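Local coordinates for protein DNA fragmentation factor subunit beta (Mus musculus, PDB 1V0D) that cuts chromosomal DNA during apoptosis as a caspase-activated endonuclease, bringing about DNA fragmentation and chromatin condensation, at residues I254-S257 with T258-L261; E236-L239 with S240-I244; Y289-S292 with L293-A297; R212-A216 with S217-C221. All blocks are in the same frame, centred on the assembly; numbering follows the deposited sequence.

Contact 1. Residues I254-S257 with T258-L261; sequences ILFS and TWNL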
# COMPACT_ATOMS: atom_id res chain seq x y z
N ILE A 254 2.36 -8.55 -5.17
CA ILE A 254 2.77 -7.26 -4.60
C ILE A 254 1.60 -6.48 -4.01
O ILE A 254 1.74 -5.83 -2.96
CB ILE A 254 3.47 -6.40 -5.68
CG1 ILE A 254 4.78 -7.06 -6.08
CG2 ILE A 254 3.70 -4.98 -5.17
CD1 ILE A 254 5.43 -6.44 -7.28
N LEU A 255 0.45 -6.53 -4.67
CA LEU A 255 -0.73 -5.82 -4.17
C LEU A 255 -1.13 -6.41 -2.82
O LEU A 255 -1.60 -5.69 -1.93
CB LEU A 255 -1.88 -5.93 -5.17
CG LEU A 255 -1.72 -5.06 -6.42
CD1 LEU A 255 -2.74 -5.46 -7.45
CD2 LEU A 255 -1.88 -3.60 -6.05
N PHE A 256 -0.92 -7.71 -2.65
CA PHE A 256 -1.26 -8.36 -1.41
C PHE A 256 -0.49 -7.69 -0.26
O PHE A 256 -0.80 -7.87 0.91
CB PHE A 256 -0.91 -9.85 -1.51
CG PHE A 256 -1.58 -10.70 -0.47
CD1 PHE A 256 -2.96 -10.70 -0.35
CD2 PHE A 256 -0.83 -11.48 0.39
CE1 PHE A 256 -3.57 -11.47 0.62
CE2 PHE A 256 -1.44 -12.25 1.37
CZ PHE A 256 -2.81 -12.25 1.48
N SER A 257 0.53 -6.90 -0.61
CA SER A 257 1.31 -6.18 0.40
C SER A 257 0.44 -5.10 1.01
O SER A 257 0.63 -4.73 2.17
CB SER A 257 2.52 -5.50 -0.23
OG SER A 257 3.44 -6.46 -0.71
N THR A 258 -0.50 -4.60 0.22
CA THR A 258 -1.39 -3.55 0.68
C THR A 258 -2.53 -4.10 1.52
O THR A 258 -3.18 -3.34 2.25
CB THR A 258 -1.94 -2.74 -0.50
OG1 THR A 258 -2.74 -3.59 -1.33
CG2 THR A 258 -0.80 -2.15 -1.31
N TRP A 259 -2.79 -5.40 1.41
CA TRP A 259 -3.84 -6.03 2.21
C TRP A 259 -3.26 -6.16 3.60
O TRP A 259 -2.14 -6.64 3.77
CB TRP A 259 -4.21 -7.40 1.67
CG TRP A 259 -5.14 -7.28 0.52
CD1 TRP A 259 -4.90 -6.65 -0.66
CD2 TRP A 259 -6.46 -7.83 0.43
NE1 TRP A 259 -5.99 -6.77 -1.49
CE2 TRP A 259 -6.97 -7.49 -0.84
CE3 TRP A 259 -7.27 -8.57 1.31
CZ2 TRP A 259 -8.24 -7.86 -1.27
CZ3 TRP A 259 -8.54 -8.94 0.89
CH2 TRP A 259 -9.01 -8.59 -0.39
N ASN A 260 -4.02 -5.73 4.60
CA ASN A 260 -3.56 -5.73 5.97
C ASN A 260 -4.22 -6.77 6.89
O ASN A 260 -5.37 -7.16 6.66
CB ASN A 260 -3.79 -4.30 6.48
CG ASN A 260 -3.13 -4.02 7.80
OD1 ASN A 260 -3.77 -4.12 8.86
ND2 ASN A 260 -1.86 -3.66 7.75
N LEU A 261 -3.49 -7.24 7.90
CA LEU A 261 -4.03 -8.15 8.92
C LEU A 261 -4.32 -7.19 10.08
O LEU A 261 -3.48 -6.97 10.96
CB LEU A 261 -2.99 -9.18 9.37
CG LEU A 261 -2.81 -10.46 8.56
CD1 LEU A 261 -1.91 -11.42 9.33
CD2 LEU A 261 -4.14 -11.11 8.29

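Contact 2. Residues E236-L239 with S240-I244; sequences ESCL and SKHSI. With ZN (zinc ion), chain B.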
# COMPACT_ATOMS: atom_id res chain seq x y z
N GLU A 236 -19.56 -6.81 9.63
CA GLU A 236 -19.58 -8.26 9.49
C GLU A 236 -18.92 -8.78 8.22
O GLU A 236 -18.26 -9.82 8.24
CB GLU A 236 -21.04 -8.76 9.58
N SER A 237 -19.08 -8.05 7.12
CA SER A 237 -18.51 -8.48 5.84
C SER A 237 -18.09 -7.31 4.95
O SER A 237 -18.39 -6.15 5.25
CB SER A 237 -19.53 -9.33 5.10
OG SER A 237 -20.76 -8.63 4.97
N CYS A 238 -17.39 -7.61 3.85
CA CYS A 238 -16.93 -6.58 2.92
C CYS A 238 -18.02 -6.20 1.94
O CYS A 238 -18.40 -6.98 1.07
CB CYS A 238 -15.70 -7.07 2.15
SG CYS A 238 -15.12 -5.94 0.83
N LEU A 239 -18.53 -4.98 2.08
CA LEU A 239 -19.59 -4.51 1.20
C LEU A 239 -19.18 -4.42 -0.26
O LEU A 239 -20.01 -4.54 -1.15
CB LEU A 239 -20.09 -3.15 1.69
CG LEU A 239 -20.66 -3.22 3.11
CD1 LEU A 239 -20.79 -1.81 3.70
CD2 LEU A 239 -21.99 -3.97 3.09
N SER A 240 -17.89 -4.20 -0.51
CA SER A 240 -17.39 -4.09 -1.88
C SER A 240 -17.07 -5.47 -2.45
O SER A 240 -16.96 -5.65 -3.66
CB SER A 240 -16.14 -3.21 -1.92
OG SER A 240 -16.37 -1.98 -1.25
N LYS A 241 -16.92 -6.44 -1.55
CA LYS A 241 -16.61 -7.81 -1.93
C LYS A 241 -15.23 -7.95 -2.57
O LYS A 241 -15.10 -8.54 -3.65
CB LYS A 241 -17.68 -8.36 -2.86
CG LYS A 241 -19.02 -8.48 -2.18
CD LYS A 241 -19.96 -9.33 -3.01
CE LYS A 241 -21.29 -9.52 -2.32
NZ LYS A 241 -22.20 -10.34 -3.17
N HIS A 242 -14.23 -7.42 -1.89
CA HIS A 242 -12.85 -7.46 -2.35
C HIS A 242 -12.27 -8.86 -2.24
O HIS A 242 -12.48 -9.53 -1.23
CB HIS A 242 -11.98 -6.56 -1.48
CG HIS A 242 -12.39 -5.12 -1.51
ND1 HIS A 242 -12.52 -4.37 -0.36
CD2 HIS A 242 -12.61 -4.27 -2.53
CE1 HIS A 242 -12.79 -3.12 -0.68
NE2 HIS A 242 -12.85 -3.03 -1.99
N SER A 243 -11.55 -9.30 -3.26
CA SER A 243 -10.90 -10.60 -3.22
C SER A 243 -9.54 -10.42 -3.89
O SER A 243 -9.25 -9.38 -4.46
CB SER A 243 -11.72 -11.67 -3.93
OG SER A 243 -11.73 -11.52 -5.33
N ILE A 244 -8.69 -11.44 -3.81
CA ILE A 244 -7.38 -11.33 -4.42
C ILE A 244 -6.69 -12.67 -4.37
O ILE A 244 -6.80 -13.39 -3.37
CB ILE A 244 -6.51 -10.29 -3.66
CG1 ILE A 244 -5.19 -10.07 -4.41
CG2 ILE A 244 -6.25 -10.78 -2.23
CD1 ILE A 244 -4.30 -9.00 -3.79
ZN ZN B . -13.24 -4.87 1.69

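Contact 3. Residues Y289-S292 with L293-A297; sequences YFYS and LLFTA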
# COMPACT_ATOMS: atom_id res chain seq x y z
N TYR A 289 -4.39 -15.23 26.64
CA TYR A 289 -5.45 -14.36 26.13
C TYR A 289 -4.86 -13.27 25.25
O TYR A 289 -5.34 -13.04 24.13
CB TYR A 289 -6.24 -13.74 27.30
CG TYR A 289 -7.25 -12.70 26.87
CD1 TYR A 289 -8.17 -12.98 25.87
CD2 TYR A 289 -7.25 -11.42 27.43
CE1 TYR A 289 -9.07 -12.01 25.43
CE2 TYR A 289 -8.15 -10.44 27.00
CZ TYR A 289 -9.06 -10.74 25.99
OH TYR A 289 -9.92 -9.77 25.51
N PHE A 290 -3.81 -12.62 25.75
CA PHE A 290 -3.11 -11.55 25.03
C PHE A 290 -2.46 -12.11 23.77
O PHE A 290 -2.35 -11.42 22.75
CB PHE A 290 -2.06 -10.91 25.93
CG PHE A 290 -2.65 -10.13 27.06
CD1 PHE A 290 -2.83 -10.71 28.31
CD2 PHE A 290 -3.09 -8.82 26.86
CE1 PHE A 290 -3.46 -10.01 29.35
CE2 PHE A 290 -3.73 -8.11 27.89
CZ PHE A 290 -3.91 -8.70 29.14
N TYR A 291 -2.03 -13.36 23.85
CA TYR A 291 -1.44 -14.02 22.70
C TYR A 291 -2.51 -14.01 21.59
O TYR A 291 -2.27 -13.53 20.49
CB TYR A 291 -1.05 -15.45 23.06
CG TYR A 291 -0.54 -16.25 21.90
CD1 TYR A 291 0.77 -16.10 21.46
CD2 TYR A 291 -1.37 -17.16 21.24
CE1 TYR A 291 1.25 -16.85 20.37
CE2 TYR A 291 -0.91 -17.90 20.17
CZ TYR A 291 0.40 -17.74 19.74
OH TYR A 291 0.86 -18.48 18.67
N SER A 292 -3.68 -14.54 21.90
CA SER A 292 -4.78 -14.58 20.95
C SER A 292 -4.95 -13.23 20.29
O SER A 292 -4.98 -13.10 19.07
CB SER A 292 -6.08 -14.91 21.65
OG SER A 292 -6.01 -16.18 22.25
N LEU A 293 -5.07 -12.22 21.14
CA LEU A 293 -5.27 -10.84 20.70
C LEU A 293 -4.17 -10.33 19.80
O LEU A 293 -4.43 -9.69 18.78
CB LEU A 293 -5.41 -9.92 21.92
CG LEU A 293 -6.81 -9.61 22.50
CD1 LEU A 293 -7.82 -10.68 22.12
CD2 LEU A 293 -6.71 -9.49 24.00
N LEU A 294 -2.93 -10.61 20.18
CA LEU A 294 -1.78 -10.11 19.44
C LEU A 294 -1.38 -10.84 18.17
O LEU A 294 -0.95 -10.19 17.22
CB LEU A 294 -0.57 -10.04 20.38
CG LEU A 294 -0.69 -9.10 21.59
CD1 LEU A 294 0.22 -9.51 22.71
CD2 LEU A 294 -0.37 -7.70 21.17
N PHE A 295 -1.56 -12.15 18.11
CA PHE A 295 -1.08 -12.89 16.93
C PHE A 295 -2.01 -13.85 16.22
O PHE A 295 -1.59 -14.49 15.26
CB PHE A 295 0.17 -13.69 17.31
CG PHE A 295 1.13 -12.97 18.23
CD1 PHE A 295 1.26 -13.37 19.55
CD2 PHE A 295 1.91 -11.90 17.76
CE1 PHE A 295 2.16 -12.72 20.41
CE2 PHE A 295 2.81 -11.25 18.60
CZ PHE A 295 2.94 -11.66 19.93
N THR A 296 -3.25 -13.97 16.68
CA THR A 296 -4.17 -14.95 16.10
C THR A 296 -5.31 -14.36 15.29
O THR A 296 -5.65 -13.19 15.44
CB THR A 296 -4.77 -15.81 17.24
OG1 THR A 296 -3.69 -16.41 17.96
CG2 THR A 296 -5.67 -16.90 16.71
N ALA A 297 -5.89 -15.17 14.41
CA ALA A 297 -7.00 -14.71 13.60
C ALA A 297 -8.19 -14.45 14.50
O ALA A 297 -9.22 -13.97 14.04
CB ALA A 297 -7.35 -15.74 12.55

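Contact 4. Residues R212-A216 with S217-C221; sequences RGAEA and SSRLC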
# COMPACT_ATOMS: atom_id res chain seq x y z
N ARG A 212 -1.99 -21.66 0.75
CA ARG A 212 -3.02 -22.60 0.35
C ARG A 212 -2.39 -23.97 0.58
O ARG A 212 -1.23 -24.07 0.96
CB ARG A 212 -3.38 -22.40 -1.13
CG ARG A 212 -2.19 -22.38 -2.09
CD ARG A 212 -2.63 -22.03 -3.53
NE ARG A 212 -1.54 -22.15 -4.50
CZ ARG A 212 -1.61 -21.78 -5.78
NH1 ARG A 212 -2.72 -21.24 -6.27
NH2 ARG A 212 -0.57 -21.96 -6.58
N GLY A 213 -3.14 -25.03 0.38
CA GLY A 213 -2.51 -26.32 0.63
C GLY A 213 -2.10 -26.53 2.09
O GLY A 213 -1.17 -27.27 2.38
N ALA A 214 -2.79 -25.88 3.02
CA ALA A 214 -2.53 -26.06 4.44
C ALA A 214 -3.88 -26.51 5.02
O ALA A 214 -4.91 -26.34 4.38
CB ALA A 214 -2.09 -24.74 5.07
N GLU A 215 -3.86 -27.11 6.21
CA GLU A 215 -5.10 -27.56 6.85
C GLU A 215 -6.14 -26.45 6.66
O GLU A 215 -5.83 -25.27 6.83
CB GLU A 215 -4.87 -27.82 8.34
CG GLU A 215 -6.06 -28.42 9.10
CD GLU A 215 -6.36 -29.88 8.68
OE1 GLU A 215 -6.67 -30.12 7.49
OE2 GLU A 215 -6.29 -30.79 9.54
N ALA A 216 -7.37 -26.82 6.30
CA ALA A 216 -8.44 -25.85 6.06
C ALA A 216 -8.76 -24.99 7.28
O ALA A 216 -9.42 -23.95 7.16
CB ALA A 216 -9.68 -26.57 5.59
N SER A 217 -8.32 -25.41 8.46
CA SER A 217 -8.60 -24.64 9.67
C SER A 217 -7.45 -23.70 9.96
O SER A 217 -7.40 -23.08 11.01
CB SER A 217 -8.76 -25.58 10.86
OG SER A 217 -7.53 -26.23 11.14
N SER A 218 -6.52 -23.61 9.02
CA SER A 218 -5.34 -22.77 9.19
C SER A 218 -5.24 -21.67 8.16
O SER A 218 -4.86 -20.55 8.48
CB SER A 218 -4.08 -23.63 9.09
OG SER A 218 -4.07 -24.63 10.08
N ARG A 219 -5.56 -22.00 6.91
CA ARG A 219 -5.46 -21.01 5.87
C ARG A 219 -6.57 -20.00 5.92
O ARG A 219 -7.62 -20.23 6.51
CB ARG A 219 -5.39 -21.69 4.49
CG ARG A 219 -6.36 -22.83 4.26
CD ARG A 219 -5.91 -23.62 3.03
NE ARG A 219 -6.73 -24.80 2.78
CZ ARG A 219 -7.98 -24.77 2.32
NH1 ARG A 219 -8.57 -23.61 2.08
NH2 ARG A 219 -8.64 -25.90 2.12
N LEU A 220 -6.32 -18.85 5.31
CA LEU A 220 -7.30 -17.78 5.25
C LEU A 220 -7.85 -17.74 3.82
O LEU A 220 -8.76 -16.97 3.51
CB LEU A 220 -6.63 -16.45 5.61
CG LEU A 220 -6.95 -15.79 6.96
CD1 LEU A 220 -7.27 -16.83 8.02
CD2 LEU A 220 -5.76 -14.92 7.38
N CYS A 221 -7.30 -18.60 2.97
CA CYS A 221 -7.70 -18.66 1.57
C CYS A 221 -8.23 -20.03 1.16
O CYS A 221 -8.13 -21.00 1.92
CB CYS A 221 -6.50 -18.32 0.69
SG CYS A 221 -5.09 -19.44 1.00

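Contact 1. Residues I254-S257 with T258-L261
The carbonyl oxygen of Leu255 receives the backbone N-H of Thr258 at 2.6 Å, and the next step of the turn repeats the pattern weakly, Trp259 N reaching Phe256 O at 3.2 Å. The side chain of Thr258 folds back onto the same acceptor. With chi1 at 63°, OG1 lies between the backbone N and the carbonyl carbon, which puts the hydroxyl beside Leu255 O as a second donor; the model draws this bond shorter than can be taken literally. A valine in place of Thr258 would remove that hydroxyl and is likely to leave Leu255 O to the backbone amide, with the side chain freer to turn. The turn joins helix 250-255 to strand 260-263, which pairs antiparallel with strand 300-303 in this member of the His-Me finger nuclease clan. Past the turn, Trp259 swings its indole back along the chain, and CD1, on the ring edge, comes to 3.7 Å from Leu255 O. Phe256 meets it from the other segment: its CG is anti to the backbone N (chi1 -162°), and CD1 ends 4.1 Å from Trp259 CB. The phenyl ring and the five-membered ring of the indole are tilted by 30° but slid apart, so little of one covers the other. Ile244 touches both aromatic residues, and Phe210 meets Phe256 edge-to-face. Where the two subunits meet, Thr258 packs on Thr258 of the second subunit, and Leu255 on Ile305 of that chain.

Contact 2. Residues E236-L239 with S240-I244
Cys238 SG is held from two directions: it binds the zinc ion at 2.3 Å and accepts the backbone N-H of His242 at 3.2 Å, with an almost straight angle of 173° at the hydrogen. The two residues form a Cys-x-x-x-His pair, half of a four-ligand zinc site that Cys229 and Cys307 complete. A chi1 of 174° swings SG away from its own backbone N and carries it across to the second segment. His242 coordinates the same ion through ND1 at 2.2 Å, and the sulfur of Cys238 stands oblique to the imidazole, SG 3.3 Å from that ND1. A zinc-bound thiolate that also takes an N-H would probably have some of its negative charge offset by that bond. Between the ligands the chain makes a type I turn, in which Lys241 N gives a weak bond to Cys238 O at 3.1 Å. Lys241 itself has positive phi, and from there the chain continues to strand 243-244. The other ring nitrogen of His242, NE2, is hydrogen-bonded to Glu251 of the second subunit, so the imidazole is fixed at both nitrogens and links the metal site to that subunit. His304 stacks on the ring. Across one imidazole face, toward the rim, lies Ser240 CB, 3.3 Å above the plane of the His242 ring.

Contact 3. Residues Y289-S292 with L293-A297
Four backbone bonds tie Tyr289-Ser292 to Leu293-Thr296, each N-H reaching the carbonyl four residues back, as in the last turns of an alpha helix, here 287-295. The middle two are the shortest, Leu294 N to Phe290 O and Phe295 N to Tyr291 O, both 2.8 Å. Thr296 N still reaches Ser292 O at 3.1 Å, although Thr296 has left helical geometry. One aliphatic contact is a CH-pi one: Leu293 CD2 lies over one face of the Tyr289 ring, 3.6 Å from its centroid. The Tyr289 side chain leaves its backbone N behind (chi1 173°), which brings the ring alongside the next turn, while its OH bonds to Asp318 N. The aromatic contact is oblique, the Tyr291 and Phe295 rings lying 5.4 Å apart between centroids with planes at 60°; Tyr291 CD1 meets Phe295 CD1 at the edge of the Phe295 ring. Helix 186-202 packs on both of these rings, and helix 267-281 touches Phe290, Leu293 and Leu294, so the short helix is enclosed between others. Of the polar side chains, Ser292 OG bonds to Glu288 O and to Glu298. At the far end, Thr296 OG1 stands 3.9 Å from Tyr291 CE2.

Contact 4. Residues R212-A216 with S217-C221
Arg219 sends its side chain back across the loop toward Ala214 and Ala216. From CB, a chi1 of 44° sets CG between the backbone N and the carbonyl carbon, and there CG passes 3.6 Å from Glu215 O. The chain stays extended from CG to NE, so CD runs on past the Ala214 carbonyl, and NE donates to Ala214 O at 2.9 Å. That bond is bent, 131° at the hydrogen, with the oxygen a little out of the guanidinium plane. Beyond CZ, NH1 turns back to its own arm and bonds to Cys221 O at 2.7 Å, in the guanidinium plane and on a lone pair of the carbonyl. NH2 comes 3.7 Å from Ala216 CB, which lies over one face of the group. A leucine at Arg219 would lack these donors and would probably leave the carbonyls of Ala214 and Cys221 without this shared partner, letting the two arms shift. The bend of the loop is a type I turn, in which Glu215 O takes two amides, Ser218 N at 2.8 Å and Arg219 N at 3.3 Å. At the open end, Cys221 SG touches Arg212 CB, while the Arg212 guanidinium leads away to a salt bridge with Glu136. The loop lies between helix 186-202 and strand 227-228 and has no regular secondary structure. The Arg219 guanidinium group thus joins two backbone carbonyls, a positive charge held by neutral oxygens, and probably helps, with the turn, to keep the loop's shape.

Contacts 1 and 2 pack directly together: Trp259 NE1 lies 3.6 Å from Ile244 CD1, and the Trp259 side chain comes about 6 Å from the zinc ion. Both also face the second subunit, which contacts 3 and 4 do not touch. The strand begun in contact 1 leads to Asp262, which binds the magnesium ion together with His308; the side chains of Trp259 and Leu294 lie about 12 Å and 11 Å from that ion. Contact 4 meets contact 1 through Leu220 CD2 and Leu261 CD2, 4.2 Å apart. Contact 3 stands separate, its nearest atoms about 5 Å from contact 4 and about 7 Å from contact 1, yet Leu294 O bonds to His263, next to Asp262.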